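Local coordinates for protein branched-chain-amino-acid aminotransferase (Pseudomonas sp. UW4, PDB 6JIF) that transfers the amino group between branched-chain amino acids and 2-oxo acids, with pyridoxal-5'-phosphate as its cofactor, at residues D29-D34 / C171-A176; G80-R85 / G141-L146; N186-S191 / G314-D319; D292-F297 / H322-E327. One frame throughout, in Å; residues are numbered along the deposited sequence.

In the fold
From the N terminus, interaction 1 joins the loop before strand 41-47 to the end of strand 164-174, closing a long loop of 136 residues. Interaction 2 falls wholly within that loop, closes one of 55 residues and pairs strands 76-85 and 143-153 of the same antiparallel sheet; strands 143-153 and 164-174 are neighbours there, and Ile172 and Val174 bond through their backbones to Tyr145 and Ala143. The chain then moves into the mixed sheet. Interaction 3 pairs 186-191 with 314-319 around a 122-residue loop, and interaction 4 joins 292-297 to 322-327 around one of 24; their segments alternate, so these two contacts cross. They touch where strands 308-317 and 320-323 run side by side.

Interaction 1 (D29-D34 / C171-A176)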
loop_
_atom_site.group_PDB
_atom_site.type_symbol
_atom_site.label_atom_id
_atom_site.label_comp_id
_atom_site.label_asym_id
_atom_site.label_seq_id
_atom_site.Cartn_x
_atom_site.Cartn_y
_atom_site.Cartn_z
ATOM N N ASP B 29 -5.973 -29.529 -17.081
ATOM C CA ASP B 29 -5.353 -30.107 -15.896
ATOM C C ASP B 29 -4.050 -29.411 -15.532
ATOM O O ASP B 29 -3.701 -29.322 -14.350
ATOM C CB ASP B 29 -5.159 -31.612 -16.065
ATOM C CG ASP B 29 -5.442 -32.378 -14.757
ATOM O OD1 ASP B 29 -5.160 -33.600 -14.714
ATOM O OD2 ASP B 29 -5.945 -31.753 -13.772
ATOM N N LYS B 30 -3.316 -28.898 -16.505
ATOM C CA LYS B 30 -2.049 -28.301 -16.137
ATOM C C LYS B 30 -2.188 -26.834 -15.767
ATOM O O LYS B 30 -1.166 -26.194 -15.491
ATOM C CB LYS B 30 -1.028 -28.437 -17.273
ATOM C CG LYS B 30 -0.338 -29.791 -17.370
ATOM C CD LYS B 30 1.196 -29.677 -17.295
ATOM C CE LYS B 30 1.733 -28.480 -18.086
ATOM N NZ LYS B 30 3.237 -28.396 -18.011
ATOM N N LEU B 31 -3.425 -26.346 -15.607
ATOM C CA LEU B 31 -3.670 -24.963 -15.223
ATOM C C LEU B 31 -3.224 -24.735 -13.785
ATOM O O LEU B 31 -3.431 -25.583 -12.912
ATOM C CB LEU B 31 -5.159 -24.596 -15.354
ATOM C CG LEU B 31 -5.566 -24.124 -16.741
ATOM C CD1 LEU B 31 -7.067 -23.949 -16.904
ATOM C CD2 LEU B 31 -4.813 -22.821 -16.988
ATOM N N GLY B 32 -2.617 -23.584 -13.540
ATOM C CA GLY B 32 -2.320 -23.199 -12.187
ATOM C C GLY B 32 -3.115 -21.948 -11.860
ATOM O O GLY B 32 -4.326 -21.896 -12.101
ATOM N N PHE B 33 -2.439 -20.943 -11.281
ATOM C CA PHE B 33 -2.990 -19.632 -10.935
ATOM C C PHE B 33 -2.052 -18.618 -11.584
ATOM O O PHE B 33 -1.180 -18.038 -10.943
ATOM C CB PHE B 33 -3.073 -19.443 -9.422
ATOM C CG PHE B 33 -3.750 -18.188 -9.012
ATOM C CD1 PHE B 33 -5.074 -17.966 -9.365
ATOM C CD2 PHE B 33 -3.093 -17.232 -8.264
ATOM C CE1 PHE B 33 -5.733 -16.799 -8.985
ATOM C CE2 PHE B 33 -3.767 -16.041 -7.884
ATOM C CZ PHE B 33 -5.081 -15.858 -8.261
ATOM N N ASP B 34 -2.236 -18.411 -12.879
ATOM C CA ASP B 34 -1.325 -17.614 -13.683
ATOM C C ASP B 34 -2.145 -16.711 -14.583
ATOM O O ASP B 34 -3.191 -17.121 -15.079
ATOM C CB ASP B 34 -0.468 -18.459 -14.589
ATOM C CG ASP B 34 0.368 -19.439 -13.821
ATOM O OD1 ASP B 34 1.299 -18.966 -13.100
ATOM O OD2 ASP B 34 0.068 -20.648 -13.904
ATOM N N CYS B 171 -10.900 -11.785 -16.060
ATOM C CA CYS B 171 -10.974 -13.167 -15.603
ATOM C C CYS B 171 -9.827 -13.973 -16.202
ATOM O O CYS B 171 -9.183 -13.576 -17.183
ATOM C CB CYS B 171 -12.347 -13.805 -15.936
ATOM S SG CYS B 171 -12.699 -14.099 -17.665
ATOM N N ILE B 172 -9.559 -15.104 -15.574
ATOM C CA ILE B 172 -8.524 -16.052 -16.049
ATOM C C ILE B 172 -8.972 -17.466 -15.717
ATOM O O ILE B 172 -9.561 -17.680 -14.655
ATOM C CB ILE B 172 -7.138 -15.793 -15.413
ATOM C CG1 ILE B 172 -7.234 -15.762 -13.880
ATOM C CG2 ILE B 172 -6.531 -14.510 -15.908
ATOM C CD1 ILE B 172 -5.873 -15.905 -13.269
ATOM N N PRO B 173 -8.720 -18.456 -16.588
ATOM C CA PRO B 173 -8.962 -19.842 -16.199
ATOM C C PRO B 173 -7.888 -20.264 -15.202
ATOM O O PRO B 173 -6.723 -19.868 -15.317
ATOM C CB PRO B 173 -8.824 -20.591 -17.524
ATOM C CG PRO B 173 -7.776 -19.789 -18.260
ATOM C CD PRO B 173 -8.130 -18.347 -17.935
ATOM N N VAL B 174 -8.290 -21.008 -14.164
ATOM C CA VAL B 174 -7.347 -21.424 -13.127
ATOM C C VAL B 174 -7.593 -22.896 -12.827
ATOM O O VAL B 174 -8.661 -23.454 -13.129
ATOM C CB VAL B 174 -7.459 -20.555 -11.843
ATOM C CG1 VAL B 174 -7.136 -19.064 -12.147
ATOM C CG2 VAL B 174 -8.867 -20.695 -11.216
ATOM N N GLY B 175 -6.548 -23.553 -12.344
ATOM C CA GLY B 175 -6.686 -24.925 -11.918
ATOM C C GLY B 175 -6.428 -25.013 -10.442
ATOM O O GLY B 175 -6.737 -24.092 -9.686
ATOM N N ALA B 176 -5.859 -26.134 -10.017
ATOM C CA ALA B 176 -5.467 -26.297 -8.628
ATOM C C ALA B 176 -4.334 -25.331 -8.343
ATOM O O ALA B 176 -3.411 -25.190 -9.151
ATOM C CB ALA B 176 -5.005 -27.736 -8.374
HETATM O O HOH W 1 -5.476 -28.167 -11.992
HETATM O O HOH W 2 -3.932 -19.603 -14.561
#
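Ile172 meets the backbone of Asp34: its CD1 lies 3.5 Å from Asp34 O and also approaches the Phe33 ring obliquely. Ile157 of the second subunit packs on both Phe33 and Ile172, so large apolar side chains suit this place. Pro173 follows, its ring carbon CB lying 3.8 Å from Leu31 CD1, with the two side chains crossing at about a right angle. Its carbonyl reaches the loop through a water that accepts from Asp34 N (2.7 Å) and lies 2.9 Å from Pro173 O, to which it can donate. At Val174 the side chain turns alongside that of Phe33, and CG1 touches the ring edge at CD1, 3.6 Å away. Phe33 can lie there because its CG is anti to the backbone N (chi1 -174°), which points the ring the same way as the Val174 side chain and sets its edge against CG1. Gly175 gives the direct backbone link: its N donates to Gly32 O at 2.8 Å, at an N-H...O angle of 165°, and Val174 CA-H brushes the same oxygen. A side chain on Gly175 would run into Leu31 O, which explains the glycine. Ala176 ends the segment at a second water, which accepts from Ala176 N at 2.9 Å and can donate to Asp29 O, while the buried Ala176 O has no polar partner. The N-terminal loop is thus laid across the end of a strand of the antiparallel sheet in the small domain of a fold type IV PLP enzyme, with the Phe33 side chain about 9 Å from the cofactor.

Interaction 2 (G80-R85 / G141-L146); sequences GMKAYR and GGALYL
Met81 O takes a nearly straight hydrogen bond from Leu146 N (2.8 Å, 178°) and a CA-H contact from Tyr145 (CA to O 3.5 Å). Around it strands 81-85 and 143-146 form an antiparallel ladder in the small-domain sheet of this class IV aminotransferase. Met81 with Leu146 and Ala83 with Leu144 are hydrogen-bonded pairs, and Lys82 with Tyr145 is the non-hydrogen-bonded pair between them; Leu144 N completes the second ring with a 2.8 Å bond to Ala83 O. On the face of Met81, Ala83, Leu144 and Leu146, the side chains are apolar. Met81 CG rests 3.8 Å from Leu146 CB, and helix 117-130 packs over both residues. The other face holds Lys82 and Tyr145, and the Ala143 methyl points in toward the partner strand. It is small enough to lie against the lysine chain, 3.7 Å from Lys82 CD, and also touches the Tyr84 ring at CE2. Beyond CG the lysine is fully extended, which delivers NZ to the backbone oxygen of Thr305, a residue of the cofactor pocket. Tyr145, its CG swung opposite the backbone N (chi1 -179°), sends its ring back along the partner strand and meets Lys82 CG at the ring edge. The phenol, hydrogen-bonded to Arg147 NH2, occupies the place where a side chain at Gly80 would fall: Tyr145 OH stands 3.4 Å from Gly80 CA.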
loop_
_atom_site.group_PDB
_atom_site.type_symbol
_atom_site.label_atom_id
_atom_site.label_comp_id
_atom_site.label_asym_id
_atom_site.label_seq_id
_atom_site.Cartn_x
_atom_site.Cartn_y
_atom_site.Cartn_z
ATOM N N GLY B 80 -11.631 -11.167 -5.361
ATOM C CA GLY B 80 -11.334 -12.430 -6.063
ATOM C C GLY B 80 -12.484 -13.391 -5.853
ATOM O O GLY B 80 -12.906 -13.612 -4.710
ATOM N N MET B 81 -13.024 -13.951 -6.935
ATOM C CA MET B 81 -14.116 -14.929 -6.807
ATOM C C MET B 81 -14.028 -15.929 -7.962
ATOM O O MET B 81 -13.357 -15.681 -8.965
ATOM C CB MET B 81 -15.493 -14.257 -6.816
ATOM C CG MET B 81 -15.805 -13.751 -8.226
ATOM S SD MET B 81 -17.110 -12.567 -8.261
ATOM C CE MET B 81 -16.196 -11.309 -7.386
ATOM N N LYS B 82 -14.716 -17.061 -7.834
ATOM C CA LYS B 82 -14.665 -18.064 -8.898
ATOM C C LYS B 82 -16.048 -18.431 -9.449
ATOM O O LYS B 82 -17.061 -18.421 -8.727
ATOM C CB LYS B 82 -13.982 -19.362 -8.420
ATOM C CG LYS B 82 -12.468 -19.257 -8.373
ATOM C CD LYS B 82 -11.849 -20.527 -7.774
ATOM C CE LYS B 82 -10.396 -20.282 -7.360
ATOM N NZ LYS B 82 -9.852 -21.538 -6.751
ATOM N N ALA B 83 -16.062 -18.811 -10.729
ATOM C CA ALA B 83 -17.216 -19.454 -11.345
ATOM C C ALA B 83 -16.792 -20.856 -11.720
ATOM O O ALA B 83 -15.632 -21.058 -12.065
ATOM C CB ALA B 83 -17.715 -18.713 -12.590
ATOM N N TYR B 84 -17.713 -21.808 -11.568
ATOM C CA TYR B 84 -17.484 -23.237 -11.749
ATOM C C TYR B 84 -18.514 -23.825 -12.715
ATOM O O TYR B 84 -19.712 -23.507 -12.633
ATOM C CB TYR B 84 -17.587 -23.959 -10.415
ATOM C CG TYR B 84 -16.729 -23.414 -9.316
ATOM C CD1 TYR B 84 -17.165 -22.337 -8.519
ATOM C CD2 TYR B 84 -15.496 -23.955 -9.044
ATOM C CE1 TYR B 84 -16.380 -21.837 -7.496
ATOM C CE2 TYR B 84 -14.716 -23.465 -8.012
ATOM C CZ TYR B 84 -15.159 -22.404 -7.250
ATOM O OH TYR B 84 -14.385 -21.888 -6.235
ATOM N N ARG B 85 -18.066 -24.716 -13.618
ATOM C CA ARG B 85 -19.004 -25.491 -14.417
ATOM C C ARG B 85 -19.592 -26.621 -13.564
ATOM O O ARG B 85 -18.860 -27.399 -12.933
ATOM C CB ARG B 85 -18.318 -26.055 -15.660
ATOM C CG ARG B 85 -19.202 -26.871 -16.511
ATOM C CD ARG B 85 -20.264 -26.014 -17.200
ATOM N NE ARG B 85 -19.635 -25.195 -18.239
ATOM C CZ ARG B 85 -20.264 -24.314 -19.001
ATOM N NH1 ARG B 85 -21.570 -24.137 -18.854
ATOM N NH2 ARG B 85 -19.591 -23.631 -19.932
ATOM N N GLY B 141 -11.475 -29.953 -11.932
ATOM C CA GLY B 141 -11.047 -29.190 -10.779
ATOM C C GLY B 141 -10.765 -27.735 -11.071
ATOM O O GLY B 141 -10.277 -27.021 -10.183
ATOM N N GLY B 142 -11.012 -27.296 -12.290
ATOM C CA GLY B 142 -10.705 -25.942 -12.699
ATOM C C GLY B 142 -11.838 -24.975 -12.410
ATOM O O GLY B 142 -12.897 -25.341 -11.945
ATOM N N ALA B 143 -11.569 -23.704 -12.633
ATOM C CA ALA B 143 -12.578 -22.666 -12.393
ATOM C C ALA B 143 -12.225 -21.458 -13.235
ATOM O O ALA B 143 -11.116 -21.334 -13.740
ATOM C CB ALA B 143 -12.646 -22.284 -10.916
ATOM N N LEU B 144 -13.158 -20.530 -13.338
ATOM C CA LEU B 144 -12.867 -19.230 -13.933
ATOM C C LEU B 144 -12.732 -18.194 -12.810
ATOM O O LEU B 144 -13.698 -17.911 -12.079
ATOM C CB LEU B 144 -13.966 -18.846 -14.923
ATOM C CG LEU B 144 -13.680 -17.522 -15.646
ATOM C CD1 LEU B 144 -12.543 -17.748 -16.670
ATOM C CD2 LEU B 144 -14.944 -17.053 -16.360
ATOM N N TYR B 145 -11.546 -17.635 -12.647
ATOM C CA TYR B 145 -11.309 -16.677 -11.584
ATOM C C TYR B 145 -11.592 -15.290 -12.110
ATOM O O TYR B 145 -11.198 -14.961 -13.227
ATOM C CB TYR B 145 -9.869 -16.774 -11.114
ATOM C CG TYR B 145 -9.467 -15.856 -9.984
ATOM C CD1 TYR B 145 -9.729 -16.186 -8.672
ATOM C CD2 TYR B 145 -8.776 -14.690 -10.247
ATOM C CE1 TYR B 145 -9.322 -15.339 -7.625
ATOM C CE2 TYR B 145 -8.389 -13.838 -9.244
ATOM C CZ TYR B 145 -8.647 -14.166 -7.940
ATOM O OH TYR B 145 -8.199 -13.310 -6.928
ATOM N N LEU B 146 -12.318 -14.507 -11.320
ATOM C CA LEU B 146 -12.604 -13.112 -11.615
ATOM C C LEU B 146 -11.852 -12.236 -10.628
ATOM O O LEU B 146 -11.933 -12.481 -9.415
ATOM C CB LEU B 146 -14.092 -12.825 -11.481
ATOM C CG LEU B 146 -14.938 -13.021 -12.726
ATOM C CD1 LEU B 146 -14.814 -14.458 -13.127
ATOM C CD2 LEU B 146 -16.434 -12.646 -12.378
HETATM O O HOH W 3 -15.190 -25.219 -13.721
#

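Interaction 3 (N186-S191 / G314-D319); sequences NFQISS and GIDYND
Strands 186-189 and 314-317 run parallel, their axes 4.5 Å apart at the closest and inclined by 25°. Phe187 N donates to Gly314 O at 3.0 Å, Asp316 N returns a bond to Phe187 O at 2.8 Å, and Ile189 N continues the alternation to Asp316 O at 2.9 Å. Phe187 thus bonds through both its N and its O to residues on either side of Ile315, as parallel pairing requires.

On one face, Gln188 and Asp316 lie side by side and point the same way, since in each a chi1 near 180° throws CG away from the backbone N. The amide NE2 donates to Asp316 OD2 at 3.2 Å, with the acceptor in the amide plane; the carboxylate is met on its anti side, and the two flat groups are turned 35° apart. An alanine at Gln188 is likely to leave Asp316 OD2 without this donor and the carboxylate freer to turn. Amide and carboxylate suit the place because they satisfy each other; Phe224 touches both side chains. On this face too, Asn186 ND2 is tied to Glu327 OE1.

The other side is apolar. The CG1-CD1 branch of Ile189 serves both neighbours: its end, CD1, touches Ile315 CG2 at 3.7 Å, and CG1 itself lies 3.6 Å from Tyr317 CD1, approaching the ring obliquely. Phe187 leans away to Ile228 and Ile312. This is parallel pairing of strands distant in sequence, within the mixed sheet of the large domain of a fold type IV aminotransferase.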
loop_
_atom_site.group_PDB
_atom_site.type_symbol
_atom_site.label_atom_id
_atom_site.label_comp_id
_atom_site.label_asym_id
_atom_site.label_seq_id
_atom_site.Cartn_x
_atom_site.Cartn_y
_atom_site.Cartn_z
ATOM N N ASN B 186 4.549 -26.655 4.792
ATOM C CA ASN B 186 5.176 -26.021 5.961
ATOM C C ASN B 186 5.243 -24.511 5.771
ATOM O O ASN B 186 5.518 -24.040 4.660
ATOM C CB ASN B 186 6.582 -26.559 6.238
ATOM C CG ASN B 186 6.554 -28.043 6.555
ATOM O OD1 ASN B 186 5.565 -28.556 7.052
ATOM N ND2 ASN B 186 7.649 -28.746 6.255
ATOM N N PHE B 187 5.010 -23.770 6.866
ATOM C CA PHE B 187 5.060 -22.297 6.850
ATOM C C PHE B 187 5.956 -21.822 7.976
ATOM O O PHE B 187 6.213 -22.573 8.923
ATOM C CB PHE B 187 3.652 -21.666 6.988
ATOM C CG PHE B 187 2.694 -22.027 5.863
ATOM C CD1 PHE B 187 2.075 -23.245 5.841
ATOM C CD2 PHE B 187 2.441 -21.111 4.835
ATOM C CE1 PHE B 187 1.171 -23.574 4.801
ATOM C CE2 PHE B 187 1.581 -21.418 3.835
ATOM C CZ PHE B 187 0.936 -22.682 3.812
ATOM N N GLN B 188 6.443 -20.570 7.881
ATOM C CA GLN B 188 7.398 -20.006 8.838
ATOM C C GLN B 188 6.862 -18.722 9.465
ATOM O O GLN B 188 6.422 -17.824 8.748
ATOM C CB GLN B 188 8.710 -19.679 8.151
ATOM C CG GLN B 188 9.783 -19.223 9.119
ATOM C CD GLN B 188 11.028 -18.836 8.409
ATOM O OE1 GLN B 188 11.032 -17.985 7.519
ATOM N NE2 GLN B 188 12.130 -19.487 8.781
ATOM N N ILE B 189 6.910 -18.622 10.788
ATOM C CA ILE B 189 6.524 -17.335 11.423
ATOM C C ILE B 189 7.450 -16.229 10.954
ATOM O O ILE B 189 8.665 -16.392 10.879
ATOM C CB ILE B 189 6.543 -17.449 12.959
ATOM C CG1 ILE B 189 5.466 -18.416 13.431
ATOM C CG2 ILE B 189 6.386 -16.067 13.635
ATOM C CD1 ILE B 189 4.069 -18.222 12.835
ATOM N N SER B 190 6.872 -15.057 10.642
ATOM C CA SER B 190 7.672 -13.922 10.215
ATOM C C SER B 190 7.790 -12.897 11.336
ATOM O O SER B 190 6.894 -12.755 12.164
ATOM C CB SER B 190 7.031 -13.251 8.994
ATOM O OG SER B 190 7.779 -12.096 8.616
ATOM N N SER B 191 8.911 -12.188 11.357
ATOM C CA SER B 191 9.077 -11.063 12.279
ATOM C C SER B 191 8.504 -9.780 11.718
ATOM O O SER B 191 8.406 -8.772 12.454
ATOM C CB SER B 191 10.537 -10.865 12.582
ATOM O OG SER B 191 11.192 -10.416 11.420
ATOM N N GLY B 314 3.403 -28.149 9.098
ATOM C CA GLY B 314 4.112 -27.670 10.276
ATOM C C GLY B 314 4.310 -26.180 10.178
ATOM O O GLY B 314 4.361 -25.618 9.084
ATOM N N ILE B 315 4.475 -25.554 11.333
ATOM C CA ILE B 315 4.847 -24.144 11.437
ATOM C C ILE B 315 6.215 -24.062 12.098
ATOM O O ILE B 315 6.402 -24.608 13.188
ATOM C CB ILE B 315 3.826 -23.334 12.250
ATOM C CG1 ILE B 315 2.508 -23.329 11.467
ATOM C CG2 ILE B 315 4.370 -21.944 12.507
ATOM C CD1 ILE B 315 1.366 -22.686 12.215
ATOM N N ASP B 316 7.142 -23.363 11.450
ATOM C CA ASP B 316 8.478 -23.122 12.017
ATOM C C ASP B 316 8.438 -21.825 12.824
ATOM O O ASP B 316 8.044 -20.771 12.309
ATOM C CB ASP B 316 9.496 -23.022 10.891
ATOM C CG ASP B 316 10.890 -22.777 11.377
ATOM O OD1 ASP B 316 11.382 -23.649 12.080
ATOM O OD2 ASP B 316 11.496 -21.734 11.036
ATOM N N TYR B 317 8.829 -21.918 14.086
ATOM C CA TYR B 317 8.774 -20.784 15.022
ATOM C C TYR B 317 10.006 -20.892 15.925
ATOM O O TYR B 317 10.256 -21.958 16.501
ATOM C CB TYR B 317 7.497 -20.853 15.859
ATOM C CG TYR B 317 7.332 -19.707 16.856
ATOM C CD1 TYR B 317 7.508 -18.422 16.444
ATOM C CD2 TYR B 317 7.046 -19.961 18.210
ATOM C CE1 TYR B 317 7.395 -17.369 17.328
ATOM C CE2 TYR B 317 6.907 -18.911 19.108
ATOM C CZ TYR B 317 7.095 -17.635 18.659
ATOM O OH TYR B 317 6.961 -16.603 19.571
ATOM N N ASN B 318 10.772 -19.811 16.045
ATOM C CA ASN B 318 12.039 -19.871 16.808
ATOM C C ASN B 318 12.841 -21.102 16.388
ATOM O O ASN B 318 13.365 -21.829 17.225
ATOM C CB ASN B 318 11.786 -19.899 18.309
ATOM C CG ASN B 318 11.218 -18.607 18.814
ATOM O OD1 ASN B 318 11.526 -17.537 18.280
ATOM N ND2 ASN B 318 10.360 -18.688 19.817
ATOM N N ASP B 319 12.873 -21.351 15.073
ATOM C CA ASP B 319 13.660 -22.430 14.450
ATOM C C ASP B 319 13.339 -23.835 14.983
ATOM O O ASP B 319 14.211 -24.708 15.063
ATOM C CB ASP B 319 15.153 -22.131 14.570
ATOM C CG ASP B 319 15.605 -21.067 13.576
ATOM O OD1 ASP B 319 16.494 -20.268 13.941
ATOM O OD2 ASP B 319 15.048 -21.018 12.440
#

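Interaction 4 (D292-F297 / H322-E327); sequences DKLSDF and HVFHSE
Leu294 presses its CB against the imidazole of His322, 3.7 Å from the ring centroid and only 9° off the ring normal, a CH-pi contact squarely over the face. With chi1 at -175° the histidine ring extends away from its own backbone N, and the two side chains run antiparallel past one another. Beside it stands Phe324, whose ring takes His322 CD2 over one face, toward the rim. Its edge is turned to the loop: CE1 lies 3.5 Å from Leu294 O and CD1 is 3.6 Å from Phe297 O, while CD1 also touches Phe297 CB at 3.7 Å. Phenylalanine suits the spot because its polarised ring hydrogens can face carbonyl oxygens while its carbons pack against Leu294, Ile312 and Ile315.

The loop owes its shape to a 3-10 turn, in which Phe297 N is hydrogen-bonded to Leu294 O. It leads into strand 297-304, which pairs with 308-317; that strand pairs in turn, as a hairpin, with 320-323. Segment 322-327 holds the last two residues of strand 320-323 and the loop after it.

The outer side is looser. No direct hydrogen bond crosses the contact, and a water stands between, donating to Phe297 O at 2.8 Å and meeting His322 NE2 at 2.7 Å in the ring plane. A leucine in place of His322 would probably cost that water its histidine partner and deprive Leu294 CB of a flat face to rest on. On this side exposed Ser295 brings OG to the imidazole edge, 3.3 Å from His322 CE1.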
loop_
_atom_site.group_PDB
_atom_site.type_symbol
_atom_site.label_atom_id
_atom_site.label_comp_id
_atom_site.label_asym_id
_atom_site.label_seq_id
_atom_site.Cartn_x
_atom_site.Cartn_y
_atom_site.Cartn_z
ATOM N N ASP B 292 2.317 -19.635 21.161
ATOM C CA ASP B 292 2.925 -20.530 22.140
ATOM C C ASP B 292 1.995 -21.708 22.502
ATOM O O ASP B 292 2.372 -22.551 23.324
ATOM C CB ASP B 292 3.324 -19.757 23.413
ATOM C CG ASP B 292 2.131 -18.956 24.051
ATOM O OD1 ASP B 292 1.633 -17.969 23.391
ATOM O OD2 ASP B 292 1.743 -19.283 25.228
ATOM N N LYS B 293 0.858 -21.852 21.851
ATOM C CA LYS B 293 -0.084 -22.941 22.152
ATOM C C LYS B 293 -0.474 -23.720 20.914
ATOM O O LYS B 293 -1.633 -24.136 20.785
ATOM C CB LYS B 293 -1.327 -22.396 22.875
ATOM C CG LYS B 293 -1.002 -21.788 24.270
ATOM C CD LYS B 293 -0.445 -22.787 25.245
ATOM C CE LYS B 293 -1.391 -23.894 25.628
ATOM N NZ LYS B 293 -2.589 -23.407 26.321
ATOM N N LEU B 294 0.480 -23.954 19.972
ATOM C CA LEU B 294 0.110 -24.709 18.772
ATOM C C LEU B 294 -0.348 -26.118 19.113
ATOM O O LEU B 294 -1.108 -26.716 18.351
ATOM C CB LEU B 294 1.289 -24.787 17.792
ATOM C CG LEU B 294 1.674 -23.391 17.289
ATOM C CD1 LEU B 294 2.716 -23.543 16.191
ATOM C CD2 LEU B 294 0.481 -22.735 16.739
ATOM N N SER B 295 0.079 -26.641 20.258
ATOM C CA SER B 295 -0.362 -27.956 20.677
ATOM C C SER B 295 -1.870 -28.057 20.897
ATOM O O SER B 295 -2.389 -29.179 21.001
ATOM C CB SER B 295 0.401 -28.331 21.924
ATOM O OG SER B 295 1.687 -28.761 21.501
ATOM N N ASP B 296 -2.597 -26.930 20.925
ATOM C CA ASP B 296 -4.057 -26.976 20.986
ATOM C C ASP B 296 -4.703 -27.681 19.791
ATOM O O ASP B 296 -5.865 -28.098 19.907
ATOM C CB ASP B 296 -4.670 -25.571 20.952
ATOM C CG ASP B 296 -4.371 -24.733 22.184
ATOM O OD1 ASP B 296 -3.792 -25.235 23.169
ATOM O OD2 ASP B 296 -4.738 -23.536 22.120
ATOM N N PHE B 297 -4.036 -27.756 18.635
ATOM C CA PHE B 297 -4.686 -28.163 17.385
ATOM C C PHE B 297 -4.176 -29.524 16.955
ATOM O O PHE B 297 -2.968 -29.752 16.971
ATOM C CB PHE B 297 -4.403 -27.124 16.296
ATOM C CG PHE B 297 -4.869 -25.761 16.689
ATOM C CD1 PHE B 297 -6.204 -25.547 16.990
ATOM C CD2 PHE B 297 -3.952 -24.718 16.846
ATOM C CE1 PHE B 297 -6.667 -24.301 17.410
ATOM C CE2 PHE B 297 -4.388 -23.453 17.246
ATOM C CZ PHE B 297 -5.762 -23.254 17.549
ATOM N N HIS B 322 6.839 -27.151 14.318
ATOM C CA HIS B 322 5.722 -27.777 15.018
ATOM C C HIS B 322 4.837 -28.460 13.991
ATOM O O HIS B 322 4.178 -27.776 13.203
ATOM C CB HIS B 322 4.873 -26.768 15.815
ATOM C CG HIS B 322 3.787 -27.428 16.625
ATOM N ND1 HIS B 322 3.948 -27.741 17.961
ATOM C CD2 HIS B 322 2.557 -27.891 16.277
ATOM C CE1 HIS B 322 2.874 -28.383 18.392
ATOM N NE2 HIS B 322 2.014 -28.478 17.395
ATOM N N VAL B 323 4.714 -29.784 14.078
ATOM C CA VAL B 323 3.834 -30.539 13.176
ATOM C C VAL B 323 2.549 -30.902 13.909
ATOM O O VAL B 323 2.613 -31.551 14.957
ATOM C CB VAL B 323 4.548 -31.804 12.657
ATOM C CG1 VAL B 323 3.572 -32.690 11.855
ATOM C CG2 VAL B 323 5.670 -31.377 11.779
ATOM N N PHE B 324 1.372 -30.574 13.319
ATOM C CA PHE B 324 0.089 -30.781 14.016
ATOM C C PHE B 324 -0.348 -32.239 13.909
ATOM O O PHE B 324 -0.709 -32.891 14.912
ATOM C CB PHE B 324 -1.019 -29.856 13.457
ATOM C CG PHE B 324 -0.713 -28.359 13.611
ATOM C CD1 PHE B 324 -1.024 -27.697 14.775
ATOM C CD2 PHE B 324 -0.083 -27.674 12.587
ATOM C CE1 PHE B 324 -0.715 -26.357 14.926
ATOM C CE2 PHE B 324 0.225 -26.343 12.685
ATOM C CZ PHE B 324 -0.079 -25.666 13.863
ATOM N N HIS B 325 -0.442 -32.718 12.670
ATOM C CA HIS B 325 -0.946 -34.045 12.342
ATOM C C HIS B 325 0.087 -34.879 11.615
ATOM O O HIS B 325 0.382 -35.989 12.041
ATOM C CB HIS B 325 -2.212 -33.891 11.462
ATOM C CG HIS B 325 -2.758 -35.192 10.941
ATOM N ND1 HIS B 325 -3.434 -36.087 11.747
ATOM C CD2 HIS B 325 -2.763 -35.733 9.697
ATOM C CE1 HIS B 325 -3.812 -37.136 11.028
ATOM N NE2 HIS B 325 -3.420 -36.942 9.779
ATOM N N SER B 326 0.668 -34.342 10.547
ATOM C CA SER B 326 1.513 -35.126 9.658
ATOM C C SER B 326 2.176 -34.214 8.643
ATOM O O SER B 326 1.567 -33.250 8.173
ATOM C CB SER B 326 0.657 -36.154 8.894
ATOM O OG SER B 326 1.446 -36.893 7.994
ATOM N N GLU B 327 3.381 -34.600 8.229
ATOM C CA GLU B 327 4.031 -33.960 7.092
ATOM C C GLU B 327 3.597 -34.564 5.762
ATOM O O GLU B 327 3.951 -34.016 4.708
ATOM C CB GLU B 327 5.553 -34.069 7.239
ATOM C CG GLU B 327 6.110 -33.196 8.371
ATOM C CD GLU B 327 6.321 -31.775 7.892
ATOM O OE1 GLU B 327 7.458 -31.508 7.422
ATOM O OE2 GLU B 327 5.364 -30.947 7.986
HETATM O O HOH W 4 -0.229 -30.038 17.690
#